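Local structure of YHR177W (Saccharomyces cerevisiae, 4M8B) at residues F80-E85 against G117-T122. The protein probably regulates transcription as a fungal WOPR-domain factor of the Gti1/Pac2 family, the piece described here being its DNA-binding domain. Residues are numbered along the deposited sequence; the frame is centred on the assembly and turned at random.
Sequences FLVYRE and GLLKKT. With nucleotides of chain A.
Tyr-83 and Thr-122 meet at about a right angle on the DNA-facing side of two antiparallel strands, with Thr-122 OG1 in the plane of the tyrosine ring, at its edge, 3.9 Å from Tyr-83 CE1. One water joins Thr-122 OG1 to the backbone of DT10 of chain A, donating to its OP2 at 2.8 Å and also to O5'; it is modelled too close to the Tyr-83 hydroxyl for that link to be certain. The threonine hydroxyl sits between its backbone N and carbonyl carbon (chi1 62°), which turns it to Leu-81 CB as well; Leu-81 CD1 continues to the sugar of DT10 and to O5' of DG11 of chain A at 3.4 Å. The water-mediated contact to the phosphate and the apolar contacts to the sugar are consistent with this face helping a WOPR domain to hold the DNA backbone. Lys-120 crosses Tyr-83 slantwise, Lys-120 CE 4.2 Å from Tyr-83 CD1; its ammonium forms a salt bridge with Asp-67 and a cation-pi contact with Trp-71, and its attraction to the more distant Tyr-83 ring is at most weak.

On the reverse face, the Lys-121 chain bends at chi3 (-49°) and lays CE over one face of the Phe-80 ring, toward its rim, 3.9 Å from Phe-80 CG. NZ follows over the same ring as a cation-pi partner, 4.7 Å from the centroid, while hydrogen-bonding to Ile-13 O. Leu-119 and Arg-84 run side by side, CD2 of the leucine 3.4 Å from CG of the arginine. Paired backbone bonds join Leu-81 with Thr-122 and Tyr-83 with Lys-120; the bond from Glu-85 N to Leu-118 O is weak.

Within the antiparallel sheet, 118-122, following the corner at Gly-117, lies between strands 80-88 and 137-147: Lys-120 and Thr-122 touch Ile-143, Leu-119 and Lys-121 touch Tyr-146, and strand 75-77 pairs with the other edge of strand 80-88.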
ATOM      1  N   PHE C  80      -5.276   1.241   7.892  1.00 32.37           N
ATOM      2  CA  PHE C  80      -4.480   1.711   6.763  1.00 25.28           C
ATOM      3  C   PHE C  80      -4.319   3.224   6.783  1.00 31.38           C
ATOM      4  O   PHE C  80      -5.164   3.941   7.315  1.00 38.95           O
ATOM      5  CB  PHE C  80      -5.136   1.322   5.436  1.00 23.54           C
ATOM      6  CG  PHE C  80      -5.180  -0.154   5.182  1.00 29.07           C
ATOM      7  CD1 PHE C  80      -4.044  -0.836   4.779  1.00 35.10           C
ATOM      8  CD2 PHE C  80      -6.365  -0.859   5.321  1.00 46.81           C
ATOM      9  CE1 PHE C  80      -4.084  -2.198   4.535  1.00 33.61           C
ATOM     10  CE2 PHE C  80      -6.413  -2.220   5.078  1.00 46.83           C
ATOM     11  CZ  PHE C  80      -5.271  -2.890   4.684  1.00 36.20           C
ATOM     12  N   LEU C  81      -3.227   3.701   6.197  1.00 27.18           N
ATOM     13  CA  LEU C  81      -3.091   5.115   5.881  1.00 23.90           C
ATOM     14  C   LEU C  81      -3.381   5.284   4.394  1.00 27.55           C
ATOM     15  O   LEU C  81      -2.973   4.458   3.579  1.00 34.14           O
ATOM     16  CB  LEU C  81      -1.690   5.626   6.226  1.00 27.35           C
ATOM     17  CG  LEU C  81      -1.423   5.803   7.721  1.00 33.81           C
ATOM     18  CD1 LEU C  81      -0.018   6.324   7.981  1.00 22.16           C
ATOM     19  CD2 LEU C  81      -2.459   6.734   8.324  1.00 34.83           C
ATOM     20  N   VAL C  82      -4.103   6.341   4.042  1.00 24.11           N
ATOM     21  CA  VAL C  82      -4.457   6.589   2.649  1.00 24.64           C
ATOM     22  C   VAL C  82      -3.973   7.960   2.184  1.00 27.90           C
ATOM     23  O   VAL C  82      -4.025   8.935   2.933  1.00 30.31           O
ATOM     24  CB  VAL C  82      -5.977   6.474   2.424  1.00 22.07           C
ATOM     25  CG1 VAL C  82      -6.332   6.832   0.991  1.00 25.62           C
ATOM     26  CG2 VAL C  82      -6.448   5.073   2.746  1.00 29.84           C
ATOM     27  N   TYR C  83      -3.503   8.028   0.943  1.00 21.42           N
ATOM     28  CA  TYR C  83      -3.018   9.279   0.377  1.00 21.04           C
ATOM     29  C   TYR C  83      -3.579   9.479  -1.029  1.00 29.91           C
ATOM     30  O   TYR C  83      -3.857   8.511  -1.736  1.00 28.08           O
ATOM     31  CB  TYR C  83      -1.491   9.280   0.324  1.00 21.69           C
ATOM     32  CG  TYR C  83      -0.805   8.934   1.627  1.00 18.33           C
ATOM     33  CD1 TYR C  83      -0.682   7.617   2.041  1.00 18.52           C
ATOM     34  CD2 TYR C  83      -0.253   9.921   2.428  1.00 12.13           C
ATOM     35  CE1 TYR C  83      -0.041   7.296   3.225  1.00 20.20           C
ATOM     36  CE2 TYR C  83       0.389   9.608   3.613  1.00 11.98           C
ATOM     37  CZ  TYR C  83       0.492   8.294   4.004  1.00 18.22           C
ATOM     38  OH  TYR C  83       1.128   7.978   5.182  1.00 24.62           O
ATOM     39  N   ARG C  84      -3.734  10.734  -1.436  1.00 31.31           N
ATOM     40  CA  ARG C  84      -4.278  11.047  -2.752  1.00 26.49           C
ATOM     41  C   ARG C  84      -3.293  11.854  -3.588  1.00 29.93           C
ATOM     42  O   ARG C  84      -2.704  12.817  -3.102  1.00 36.32           O
ATOM     43  CB  ARG C  84      -5.600  11.803  -2.610  1.00 33.62           C
ATOM     44  CG  ARG C  84      -6.628  11.059  -1.777  1.00 40.79           C
ATOM     45  CD  ARG C  84      -8.009  11.172  -2.382  1.00 42.04           C
ATOM     46  NE  ARG C  84      -8.610  12.473  -2.122  1.00 57.14           N
ATOM     47  CZ  ARG C  84      -9.532  13.035  -2.894  1.00 57.90           C
ATOM     48  NH1 ARG C  84      -9.954  12.414  -3.986  1.00 55.16           N
ATOM     49  NH2 ARG C  84     -10.025  14.222  -2.576  1.00 58.82           N
ATOM     50  N   GLU C  85      -3.108  11.454  -4.842  1.00 30.05           N
ATOM     51  CA  GLU C  85      -2.218  12.184  -5.738  1.00 35.56           C
ATOM     52  C   GLU C  85      -2.904  13.435  -6.274  1.00 45.59           C
ATOM     53  O   GLU C  85      -4.089  13.406  -6.615  1.00 50.93           O
ATOM     54  CB  GLU C  85      -1.768  11.309  -6.909  1.00 37.86           C
ATOM     55  CG  GLU C  85      -0.678  11.958  -7.753  1.00 48.36           C
ATOM     56  CD  GLU C  85      -0.649  11.452  -9.182  1.00 47.75           C
ATOM     57  OE1 GLU C  85      -1.549  10.675  -9.560  1.00 53.45           O
ATOM     58  OE2 GLU C  85       0.274  11.839  -9.930  1.00 60.31           O
ATOM     59  N   GLY C 117      -6.978  10.868  -9.013  1.00 49.47           N
ATOM     60  CA  GLY C 117      -7.749   9.647  -8.887  1.00 40.34           C
ATOM     61  C   GLY C 117      -6.879   8.494  -8.426  1.00 44.76           C
ATOM     62  O   GLY C 117      -7.379   7.496  -7.906  1.00 50.42           O
ATOM     63  N   LEU C 118      -5.572   8.630  -8.625  1.00 41.79           N
ATOM     64  CA  LEU C 118      -4.623   7.636  -8.140  1.00 37.82           C
ATOM     65  C   LEU C 118      -4.579   7.680  -6.616  1.00 38.21           C
ATOM     66  O   LEU C 118      -4.654   8.753  -6.013  1.00 34.50           O
ATOM     67  CB  LEU C 118      -3.230   7.893  -8.712  1.00 31.02           C
ATOM     68  CG  LEU C 118      -2.150   6.893  -8.289  1.00 41.20           C
ATOM     69  CD1 LEU C 118      -2.410   5.530  -8.909  1.00 21.98           C
ATOM     70  CD2 LEU C 118      -0.756   7.397  -8.644  1.00 20.36           C
ATOM     71  N   LEU C 119      -4.465   6.511  -5.998  1.00 30.22           N
ATOM     72  CA  LEU C 119      -4.480   6.409  -4.545  1.00 26.90           C
ATOM     73  C   LEU C 119      -3.398   5.459  -4.036  1.00 27.74           C
ATOM     74  O   LEU C 119      -2.986   4.536  -4.738  1.00 28.97           O
ATOM     75  CB  LEU C 119      -5.854   5.935  -4.065  1.00 33.39           C
ATOM     76  CG  LEU C 119      -7.031   6.889  -4.275  1.00 35.59           C
ATOM     77  CD1 LEU C 119      -8.345   6.132  -4.224  1.00 31.57           C
ATOM     78  CD2 LEU C 119      -7.013   7.979  -3.222  1.00 28.08           C
ATOM     79  N   LYS C 120      -2.942   5.695  -2.811  1.00 24.51           N
ATOM     80  CA  LYS C 120      -1.985   4.810  -2.158  1.00 18.35           C
ATOM     81  C   LYS C 120      -2.436   4.510  -0.735  1.00 22.08           C
ATOM     82  O   LYS C 120      -2.850   5.414  -0.005  1.00 33.31           O
ATOM     83  CB  LYS C 120      -0.583   5.432  -2.151  1.00 21.76           C
ATOM     84  CG  LYS C 120       0.348   4.872  -1.081  1.00 22.98           C
ATOM     85  CD  LYS C 120       1.785   5.353  -1.264  1.00 20.34           C
ATOM     86  CE  LYS C 120       1.890   6.867  -1.186  1.00 30.06           C
ATOM     87  NZ  LYS C 120       3.299   7.332  -1.346  1.00 21.78           N
ATOM     88  N   LYS C 121      -2.370   3.241  -0.348  1.00 18.68           N
ATOM     89  CA  LYS C 121      -2.650   2.858   1.031  1.00 28.22           C
ATOM     90  C   LYS C 121      -1.470   2.080   1.601  1.00 26.24           C
ATOM     91  O   LYS C 121      -0.838   1.294   0.896  1.00 28.82           O
ATOM     92  CB  LYS C 121      -3.955   2.063   1.136  1.00 16.76           C
ATOM     93  CG  LYS C 121      -3.917   0.685   0.511  1.00 29.11           C
ATOM     94  CD  LYS C 121      -5.329   0.183   0.237  1.00 28.39           C
ATOM     95  CE  LYS C 121      -6.215   0.342   1.453  1.00 34.75           C
ATOM     96  NZ  LYS C 121      -7.621  -0.062   1.164  1.00 46.92           N
ATOM     97  N   THR C 122      -1.166   2.315   2.872  1.00 19.70           N
ATOM     98  CA  THR C 122       0.021   1.735   3.486  1.00 29.36           C
ATOM     99  C   THR C 122      -0.333   1.007   4.771  1.00 26.36           C
ATOM    100  O   THR C 122      -1.333   1.314   5.417  1.00 37.66           O
ATOM    101  CB  THR C 122       1.085   2.813   3.799  1.00 38.68           C
ATOM    102  OG1 THR C 122       0.553   3.753   4.741  1.00 37.17           O
ATOM    103  CG2 THR C 122       1.494   3.548   2.531  1.00 24.24           C
TER
ATOM    104  P    DT A  10       5.557   6.061   3.896  1.00 29.16           P
ATOM    105  OP1  DT A  10       6.294   4.776   3.830  1.00 22.82           O
ATOM    106  OP2  DT A  10       4.357   6.272   3.059  1.00 31.71           O
ATOM    107  O5'  DT A  10       5.168   6.329   5.418  1.00 23.84           O
ATOM    108  C5'  DT A  10       6.189   6.259   6.399  1.00 26.15           C
ATOM    109  C4'  DT A  10       5.686   6.612   7.793  1.00 29.98           C
ATOM    110  O4'  DT A  10       5.547   8.053   7.934  1.00 34.12           O
ATOM    111  C3'  DT A  10       4.329   6.034   8.203  1.00 27.68           C
ATOM    112  O3'  DT A  10       4.451   5.361   9.474  1.00 34.02           O
ATOM    113  C2'  DT A  10       3.450   7.282   8.285  1.00 28.84           C
ATOM    114  C1'  DT A  10       4.464   8.287   8.807  1.00 29.22           C
ATOM    115  N1   DT A  10       4.083   9.743   8.781  1.00 26.96           N
ATOM    116  C2   DT A  10       4.452  10.566   9.838  1.00 45.23           C
ATOM    117  O2   DT A  10       5.073  10.192  10.821  1.00 51.35           O
ATOM    118  N3   DT A  10       4.062  11.877   9.708  1.00 24.28           N
ATOM    119  C4   DT A  10       3.359  12.440   8.657  1.00 33.64           C
ATOM    120  O4   DT A  10       3.063  13.633   8.648  1.00 20.79           O
ATOM    121  C5   DT A  10       3.010  11.524   7.590  1.00 24.93           C
ATOM    122  C7   DT A  10       2.245  12.002   6.389  1.00 35.61           C
ATOM    123  C6   DT A  10       3.384  10.241   7.700  1.00 11.22           C
ATOM    124  P    DG A  11       3.536   4.085   9.843  1.00 32.03           P
ATOM    125  OP1  DG A  11       4.054   3.528  11.110  1.00 28.07           O
ATOM    126  OP2  DG A  11       3.451   3.203   8.658  1.00 44.47           O
ATOM    127  O5'  DG A  11       2.086   4.699  10.118  1.00 33.76           O
ATOM    128  C5'  DG A  11       1.597   4.906  11.448  1.00 40.92           C
ATOM    129  C4'  DG A  11       2.174   6.151  12.104  1.00 44.89           C
ATOM    130  O4'  DG A  11       2.196   7.252  11.171  1.00 39.48           O
ATOM    131  C3'  DG A  11       1.367   6.704  13.271  1.00 49.63           C
ATOM    132  O3'  DG A  11       1.736   6.050  14.478  1.00 40.65           O
ATOM    133  C2'  DG A  11       1.708   8.196  13.277  1.00 36.70           C
ATOM    134  C1'  DG A  11       2.226   8.477  11.872  1.00 27.12           C
ATOM    135  N9   DG A  11       1.485   9.477  11.098  1.00 23.71           N
ATOM    136  C8   DG A  11       0.826   9.282   9.907  1.00 34.46           C
ATOM    137  N7   DG A  11       0.267  10.366   9.434  1.00 32.21           N
ATOM    138  C5   DG A  11       0.578  11.345  10.367  1.00 25.22           C
ATOM    139  C6   DG A  11       0.245  12.719  10.391  1.00 31.00           C
ATOM    140  O6   DG A  11      -0.414  13.374   9.567  1.00 21.97           O
ATOM    141  N1   DG A  11       0.763  13.350  11.521  1.00 29.74           N
ATOM    142  C2   DG A  11       1.505  12.731  12.500  1.00 35.86           C
ATOM    143  N2   DG A  11       1.918  13.505  13.516  1.00 34.24           N
ATOM    144  N3   DG A  11       1.824  11.444  12.486  1.00 34.18           N
ATOM    145  C4   DG A  11       1.328  10.814  11.395  1.00 27.93           C
TER
HETATM  146  O   HOH W   1       2.242   5.833   4.906  1.00 21.75           O